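Local coordinates for protein exported gluconolactonase (Xanthomonas campestris pv. campestris, PDB 3DR2) that probably hydrolyses gluconolactone to gluconate as a calcium-binding, six-bladed beta-propeller lactonase of the SMP-30 family that forms dimers, at residues 58-70 and 78-91. Residues are numbered along the deposited sequence; the frame is centred on the assembly and turned at random.
Sequences TLVWSDLVGRRVL and VDVLLDATAFTNGN
Strands 68-70 and 78-80 run antiparallel, 146° between their directions, as the outer hairpin of a propeller blade; from there the chain crosses to 88-91, the first strand of the next four-stranded sheet. A classic beta bulge marks the hairpin: Leu81 and Leu82 both face Val69, whose O accepts from Leu81 N at 2.8 Å and Leu82 N at 3.1 Å, while Val69 N donates to Leu82 O. Past the strand, Thr85 N bonds to Arg67 O. Within the blade, Val69 CB lies alongside Leu82 CB and Val60 CG2 touches Leu81 CD1; Val69 CG2 reaches across to the methyl of Thr88 in the next sheet.

Arg67 bends at chi3 (69°), which lays its guanidinium over one face of Phe87, planes 20° apart, and brings Thr85 O into the guanidinium plane at NE, 3.0 Å away, in an almost straight bond. NH1 reaches on to Asp83 of the second subunit, so this stack sits at the dimer interface. Arg68 instead stays extended along Asp83 of its own chain, its NE making a salt bridge to Asp83 OD1 at 2.9 Å; that OD1 also takes Arg67 NH1 of the second subunit. Val80 CG2 lies over one face of the Arg68 guanidinium, and a water joins NH2 to Asp83 OD2. Arg68 NH1 also bonds to Pro156 O of the second subunit. Where the sheets meet, Asn91 OD1 bonds to His101, and the buried Ser62 OG donates to Asn89 O at 2.7 Å and accepts from Asn91 ND2 at 2.8 Å.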
ATOM      1  N   THR A  58      19.465  13.484   5.577  1.00 15.82           N
ATOM      2  CA  THR A  58      18.551  12.501   5.018  1.00 16.18           C
ATOM      3  C   THR A  58      17.321  13.145   4.384  1.00 15.12           C
ATOM      4  O   THR A  58      16.795  14.126   4.906  1.00 14.30           O
ATOM      5  CB  THR A  58      18.060  11.554   6.137  1.00 17.86           C
ATOM      6  OG1 THR A  58      19.178  10.860   6.706  1.00 17.37           O
ATOM      7  CG2 THR A  58      17.047  10.549   5.598  1.00 16.79           C
ATOM      8  N   LEU A  59      16.874  12.599   3.255  1.00 14.62           N
ATOM      9  CA  LEU A  59      15.660  13.095   2.609  1.00 14.36           C
ATOM     10  C   LEU A  59      14.547  12.202   3.158  1.00 14.37           C
ATOM     11  O   LEU A  59      14.514  10.998   2.893  1.00 13.56           O
ATOM     12  CB  LEU A  59      15.731  12.950   1.084  1.00 15.39           C
ATOM     13  CG  LEU A  59      14.598  13.585   0.257  1.00 16.60           C
ATOM     14  CD1 LEU A  59      13.277  12.834   0.446  1.00 13.55           C
ATOM     15  CD2 LEU A  59      14.438  15.051   0.661  1.00 13.74           C
ATOM     16  N   VAL A  60      13.654  12.797   3.937  1.00 12.60           N
ATOM     17  CA  VAL A  60      12.535  12.089   4.549  1.00 12.97           C
ATOM     18  C   VAL A  60      11.285  12.203   3.676  1.00  9.95           C
ATOM     19  O   VAL A  60      10.963  13.287   3.210  1.00 12.59           O
ATOM     20  CB  VAL A  60      12.204  12.714   5.923  1.00 12.96           C
ATOM     21  CG1 VAL A  60      11.004  12.014   6.535  1.00 15.99           C
ATOM     22  CG2 VAL A  60      13.417  12.639   6.846  1.00 17.09           C
ATOM     23  N   TRP A  61      10.582  11.103   3.438  1.00 11.51           N
ATOM     24  CA  TRP A  61       9.354  11.193   2.657  1.00 11.54           C
ATOM     25  C   TRP A  61       8.433  10.047   3.041  1.00 12.41           C
ATOM     26  O   TRP A  61       8.865   9.092   3.683  1.00 10.86           O
ATOM     27  CB  TRP A  61       9.661  11.233   1.152  1.00 12.80           C
ATOM     28  CG  TRP A  61       9.758   9.932   0.434  1.00 11.95           C
ATOM     29  CD1 TRP A  61       8.812   9.378  -0.370  1.00 12.64           C
ATOM     30  CD2 TRP A  61      10.890   9.053   0.388  1.00 11.48           C
ATOM     31  NE1 TRP A  61       9.280   8.211  -0.925  1.00 12.63           N
ATOM     32  CE2 TRP A  61      10.555   7.987  -0.475  1.00 12.50           C
ATOM     33  CE3 TRP A  61      12.156   9.065   0.989  1.00 13.12           C
ATOM     34  CZ2 TRP A  61      11.440   6.938  -0.753  1.00 14.49           C
ATOM     35  CZ3 TRP A  61      13.036   8.022   0.712  1.00 13.37           C
ATOM     36  CH2 TRP A  61      12.671   6.972  -0.152  1.00 12.53           C
ATOM     37  N   SER A  62       7.158  10.154   2.681  1.00 10.72           N
ATOM     38  CA  SER A  62       6.192   9.128   3.049  1.00 10.21           C
ATOM     39  C   SER A  62       5.744   8.202   1.942  1.00 12.18           C
ATOM     40  O   SER A  62       5.662   8.596   0.789  1.00 12.22           O
ATOM     41  CB  SER A  62       4.907   9.775   3.588  1.00 11.64           C
ATOM     42  OG  SER A  62       5.160  10.613   4.688  1.00 12.39           O
ATOM     43  N   ASP A  63       5.465   6.957   2.307  1.00 10.75           N
ATOM     44  CA  ASP A  63       4.855   6.038   1.361  1.00 11.98           C
ATOM     45  C   ASP A  63       3.479   5.998   2.024  1.00 12.98           C
ATOM     46  O   ASP A  63       3.243   5.207   2.930  1.00 14.95           O
ATOM     47  CB  ASP A  63       5.469   4.645   1.380  1.00 13.52           C
ATOM     48  CG  ASP A  63       4.755   3.697   0.422  1.00 12.43           C
ATOM     49  OD1 ASP A  63       5.217   2.556   0.227  1.00 15.50           O
ATOM     50  OD2 ASP A  63       3.715   4.105  -0.145  1.00 14.32           O
ATOM     51  N   LEU A  64       2.593   6.891   1.592  1.00 13.02           N
ATOM     52  CA  LEU A  64       1.254   7.016   2.173  1.00 14.59           C
ATOM     53  C   LEU A  64       0.483   5.712   2.246  1.00 14.11           C
ATOM     54  O   LEU A  64       0.002   5.319   3.306  1.00 13.58           O
ATOM     55  CB  LEU A  64       0.445   8.031   1.366  1.00 15.69           C
ATOM     56  CG  LEU A  64      -0.603   8.928   2.041  1.00 21.92           C
ATOM     57  CD1 LEU A  64      -1.603   9.348   0.981  1.00 17.96           C
ATOM     58  CD2 LEU A  64      -1.310   8.234   3.187  1.00 18.81           C
ATOM     59  N   VAL A  65       0.361   5.041   1.111  1.00 12.02           N
ATOM     60  CA  VAL A  65      -0.380   3.796   1.043  1.00 12.55           C
ATOM     61  C   VAL A  65       0.327   2.629   1.731  1.00 12.93           C
ATOM     62  O   VAL A  65      -0.326   1.732   2.270  1.00 11.57           O
ATOM     63  CB  VAL A  65      -0.695   3.470  -0.431  1.00 12.75           C
ATOM     64  CG1 VAL A  65      -1.346   2.108  -0.557  1.00 14.51           C
ATOM     65  CG2 VAL A  65      -1.619   4.548  -0.988  1.00 13.88           C
ATOM     66  N   GLY A  66       1.657   2.653   1.721  1.00 11.73           N
ATOM     67  CA  GLY A  66       2.435   1.601   2.357  1.00 12.24           C
ATOM     68  C   GLY A  66       2.592   1.823   3.852  1.00 12.89           C
ATOM     69  O   GLY A  66       3.157   0.990   4.559  1.00 11.56           O
ATOM     70  N   ARG A  67       2.105   2.966   4.326  1.00 12.42           N
ATOM     71  CA  ARG A  67       2.147   3.313   5.737  1.00 11.32           C
ATOM     72  C   ARG A  67       3.533   3.307   6.364  1.00 14.30           C
ATOM     73  O   ARG A  67       3.778   2.673   7.391  1.00 11.58           O
ATOM     74  CB  ARG A  67       1.187   2.398   6.501  1.00 13.60           C
ATOM     75  CG  ARG A  67      -0.193   2.375   5.849  1.00 12.91           C
ATOM     76  CD  ARG A  67      -1.160   1.405   6.511  1.00 14.23           C
ATOM     77  NE  ARG A  67      -1.546   1.834   7.851  1.00 13.68           N
ATOM     78  CZ  ARG A  67      -2.546   1.297   8.543  1.00 16.75           C
ATOM     79  NH1 ARG A  67      -3.263   0.310   8.019  1.00 16.42           N
ATOM     80  NH2 ARG A  67      -2.831   1.751   9.760  1.00 17.70           N
ATOM     81  N   ARG A  68       4.435   4.047   5.733  1.00 12.55           N
ATOM     82  CA  ARG A  68       5.802   4.181   6.212  1.00 12.69           C
ATOM     83  C   ARG A  68       6.318   5.574   5.917  1.00 12.60           C
ATOM     84  O   ARG A  68       5.838   6.238   5.004  1.00 13.47           O
ATOM     85  CB  ARG A  68       6.727   3.196   5.494  1.00 15.01           C
ATOM     86  CG  ARG A  68       6.684   1.762   5.978  1.00 14.25           C
ATOM     87  CD  ARG A  68       7.604   0.924   5.105  1.00 17.21           C
ATOM     88  NE  ARG A  68       7.923  -0.374   5.686  1.00 16.15           N
ATOM     89  CZ  ARG A  68       8.241  -1.445   4.966  1.00 19.19           C
ATOM     90  NH1 ARG A  68       8.267  -1.370   3.650  1.00 16.49           N
ATOM     91  NH2 ARG A  68       8.554  -2.585   5.563  1.00 17.70           N
ATOM     92  N   VAL A  69       7.291   6.008   6.713  1.00 11.94           N
ATOM     93  CA  VAL A  69       7.981   7.269   6.485  1.00 13.96           C
ATOM     94  C   VAL A  69       9.402   6.751   6.257  1.00 13.37           C
ATOM     95  O   VAL A  69       9.985   6.117   7.144  1.00 14.31           O
ATOM     96  CB  VAL A  69       7.961   8.199   7.706  1.00 15.87           C
ATOM     97  CG1 VAL A  69       8.957   9.327   7.495  1.00 15.05           C
ATOM     98  CG2 VAL A  69       6.566   8.788   7.890  1.00 17.17           C
ATOM     99  N   LEU A  70       9.933   6.993   5.063  1.00 11.54           N
ATOM    100  CA  LEU A  70      11.260   6.513   4.675  1.00 14.32           C
ATOM    101  C   LEU A  70      12.326   7.592   4.743  1.00 15.74           C
ATOM    102  O   LEU A  70      12.020   8.783   4.731  1.00 13.20           O
ATOM    103  CB  LEU A  70      11.196   5.965   3.251  1.00 14.40           C
ATOM    104  CG  LEU A  70      10.095   4.920   3.038  1.00 13.21           C
ATOM    105  CD1 LEU A  70       9.918   4.637   1.561  1.00 17.18           C
ATOM    106  CD2 LEU A  70      10.457   3.650   3.804  1.00 13.49           C
ATOM    107  N   VAL A  78      18.184   3.477   1.896  1.00 16.44           N
ATOM    108  CA  VAL A  78      16.860   3.956   2.268  1.00 15.84           C
ATOM    109  C   VAL A  78      16.444   3.098   3.457  1.00 16.01           C
ATOM    110  O   VAL A  78      16.422   1.864   3.370  1.00 15.03           O
ATOM    111  CB  VAL A  78      15.823   3.805   1.126  1.00 15.57           C
ATOM    112  CG1 VAL A  78      14.458   4.310   1.603  1.00 17.28           C
ATOM    113  CG2 VAL A  78      16.263   4.603  -0.096  1.00 19.31           C
ATOM    114  N   ASP A  79      16.144   3.758   4.570  1.00 16.32           N
ATOM    115  CA  ASP A  79      15.734   3.084   5.795  1.00 16.33           C
ATOM    116  C   ASP A  79      14.309   3.472   6.160  1.00 16.39           C
ATOM    117  O   ASP A  79      13.823   4.524   5.760  1.00 14.72           O
ATOM    118  CB  ASP A  79      16.647   3.488   6.958  1.00 19.53           C
ATOM    119  CG  ASP A  79      18.077   3.059   6.753  1.00 21.36           C
ATOM    120  OD1 ASP A  79      18.284   1.865   6.464  1.00 20.14           O
ATOM    121  OD2 ASP A  79      18.989   3.907   6.887  1.00 24.34           O
ATOM    122  N   VAL A  80      13.641   2.611   6.919  1.00 16.17           N
ATOM    123  CA  VAL A  80      12.293   2.915   7.374  1.00 16.38           C
ATOM    124  C   VAL A  80      12.468   3.706   8.673  1.00 16.80           C
ATOM    125  O   VAL A  80      12.999   3.179   9.658  1.00 18.53           O
ATOM    126  CB  VAL A  80      11.486   1.630   7.664  1.00 16.21           C
ATOM    127  CG1 VAL A  80      10.108   1.994   8.220  1.00 17.44           C
ATOM    128  CG2 VAL A  80      11.338   0.808   6.387  1.00 15.43           C
ATOM    129  N   LEU A  81      12.040   4.968   8.670  1.00 16.65           N
ATOM    130  CA  LEU A  81      12.148   5.829   9.846  1.00 15.78           C
ATOM    131  C   LEU A  81      10.952   5.646  10.774  1.00 18.42           C
ATOM    132  O   LEU A  81      11.103   5.638  11.994  1.00 16.02           O
ATOM    133  CB  LEU A  81      12.260   7.300   9.421  1.00 17.51           C
ATOM    134  CG  LEU A  81      13.483   7.672   8.573  1.00 19.54           C
ATOM    135  CD1 LEU A  81      13.397   9.142   8.149  1.00 19.25           C
ATOM    136  CD2 LEU A  81      14.755   7.423   9.374  1.00 21.66           C
ATOM    137  N   LEU A  82       9.765   5.513  10.186  1.00 15.73           N
ATOM    138  CA  LEU A  82       8.531   5.297  10.942  1.00 16.03           C
ATOM    139  C   LEU A  82       7.772   4.197  10.209  1.00 14.88           C
ATOM    140  O   LEU A  82       7.548   4.300   9.007  1.00 15.44           O
ATOM    141  CB  LEU A  82       7.687   6.575  10.990  1.00 17.85           C
ATOM    142  CG  LEU A  82       8.272   7.737  11.792  1.00 18.81           C
ATOM    143  CD1 LEU A  82       7.379   8.956  11.662  1.00 25.18           C
ATOM    144  CD2 LEU A  82       8.403   7.334  13.245  1.00 22.89           C
ATOM    145  N   ASP A  83       7.380   3.148  10.930  1.00 15.59           N
ATOM    146  CA  ASP A  83       6.686   2.021  10.316  1.00 14.72           C
ATOM    147  C   ASP A  83       5.237   1.880  10.783  1.00 17.80           C
ATOM    148  O   ASP A  83       4.874   2.340  11.871  1.00 17.55           O
ATOM    149  CB  ASP A  83       7.461   0.728  10.615  1.00 15.24           C
ATOM    150  CG  ASP A  83       7.085  -0.416   9.686  1.00 18.21           C
ATOM    151  OD1 ASP A  83       6.967  -0.190   8.458  1.00 17.18           O
ATOM    152  OD2 ASP A  83       6.928  -1.551  10.184  1.00 19.58           O
ATOM    153  N   ALA A  84       4.419   1.247   9.942  1.00 15.71           N
ATOM    154  CA  ALA A  84       3.002   1.019  10.227  1.00 16.61           C
ATOM    155  C   ALA A  84       2.327   2.299  10.701  1.00 17.28           C
ATOM    156  O   ALA A  84       1.620   2.316  11.714  1.00 17.56           O
ATOM    157  CB  ALA A  84       2.854  -0.080  11.279  1.00 18.85           C
ATOM    158  N   THR A  85       2.532   3.370   9.942  1.00 13.58           N
ATOM    159  CA  THR A  85       1.983   4.679  10.280  1.00 14.34           C
ATOM    160  C   THR A  85       0.472   4.788  10.096  1.00 14.45           C
ATOM    161  O   THR A  85      -0.156   3.954   9.435  1.00 12.45           O
ATOM    162  CB  THR A  85       2.607   5.760   9.413  1.00 13.20           C
ATOM    163  OG1 THR A  85       2.093   5.636   8.083  1.00 13.18           O
ATOM    164  CG2 THR A  85       4.118   5.605   9.373  1.00 15.98           C
ATOM    165  N   ALA A  86      -0.101   5.825  10.699  1.00 13.07           N
ATOM    166  CA  ALA A  86      -1.524   6.087  10.578  1.00 14.34           C
ATOM    167  C   ALA A  86      -1.688   6.954   9.327  1.00 17.54           C
ATOM    168  O   ALA A  86      -2.196   8.080   9.378  1.00 14.31           O
ATOM    169  CB  ALA A  86      -2.041   6.825  11.824  1.00 16.64           C
ATOM    170  N   PHE A  87      -1.220   6.415   8.207  1.00 12.79           N
ATOM    171  CA  PHE A  87      -1.297   7.081   6.917  1.00 13.78           C
ATOM    172  C   PHE A  87      -0.684   8.473   6.895  1.00 13.93           C
ATOM    173  O   PHE A  87      -1.344   9.456   6.559  1.00 13.37           O
ATOM    174  CB  PHE A  87      -2.750   7.133   6.438  1.00 13.28           C
ATOM    175  CG  PHE A  87      -3.377   5.780   6.294  1.00 14.60           C
ATOM    176  CD1 PHE A  87      -4.134   5.235   7.327  1.00 15.19           C
ATOM    177  CD2 PHE A  87      -3.159   5.020   5.150  1.00 15.21           C
ATOM    178  CE1 PHE A  87      -4.662   3.950   7.221  1.00 14.02           C
ATOM    179  CE2 PHE A  87      -3.680   3.737   5.035  1.00 15.59           C
ATOM    180  CZ  PHE A  87      -4.432   3.199   6.071  1.00 15.66           C
ATOM    181  N   THR A  88       0.593   8.543   7.255  1.00 11.95           N
ATOM    182  CA  THR A  88       1.323   9.801   7.258  1.00 13.50           C
ATOM    183  C   THR A  88       1.505  10.278   5.819  1.00 14.45           C
ATOM    184  O   THR A  88       1.861   9.490   4.935  1.00 12.26           O
ATOM    185  CB  THR A  88       2.693   9.623   7.928  1.00 14.14           C
ATOM    186  OG1 THR A  88       2.494   9.210   9.282  1.00 15.77           O
ATOM    187  CG2 THR A  88       3.478  10.927   7.924  1.00 12.84           C
ATOM    188  N   ASN A  89       1.254  11.564   5.598  1.00 11.49           N
ATOM    189  CA  ASN A  89       1.361  12.177   4.276  1.00 13.45           C
ATOM    190  C   ASN A  89       2.497  13.200   4.279  1.00 14.49           C
ATOM    191  O   ASN A  89       3.661  12.836   4.154  1.00 14.22           O
ATOM    192  CB  ASN A  89       0.020  12.842   3.913  1.00 13.48           C
ATOM    193  CG  ASN A  89      -0.060  13.255   2.447  1.00 15.31           C
ATOM    194  OD1 ASN A  89      -1.153  13.492   1.914  1.00 17.90           O
ATOM    195  ND2 ASN A  89       1.089  13.349   1.792  1.00 11.07           N
ATOM    196  N   GLY A  90       2.169  14.477   4.449  1.00 12.61           N
ATOM    197  CA  GLY A  90       3.210  15.485   4.457  1.00 13.61           C
ATOM    198  C   GLY A  90       4.196  15.381   5.615  1.00 14.94           C
ATOM    199  O   GLY A  90       3.844  14.928   6.704  1.00 12.82           O
ATOM    200  N   ASN A  91       5.444  15.778   5.356  1.00 12.45           N
ATOM    201  CA  ASN A  91       6.503  15.808   6.370  1.00 12.83           C
ATOM    202  C   ASN A  91       7.182  17.168   6.247  1.00 14.60           C
ATOM    203  O   ASN A  91       7.189  17.776   5.170  1.00 12.54           O
ATOM    204  CB  ASN A  91       7.583  14.745   6.130  1.00 14.33           C
ATOM    205  CG  ASN A  91       7.058  13.338   6.237  1.00 13.05           C
ATOM    206  OD1 ASN A  91       6.735  12.855   7.323  1.00 14.34           O
ATOM    207  ND2 ASN A  91       6.973  12.663   5.099  1.00 15.62           N
TER
HETATM  208  O   HOH W   1       2.899   6.912   5.722  1.00 12.57           O
HETATM  209  O   HOH W   2       8.491  -3.211   8.270  1.00 28.02           O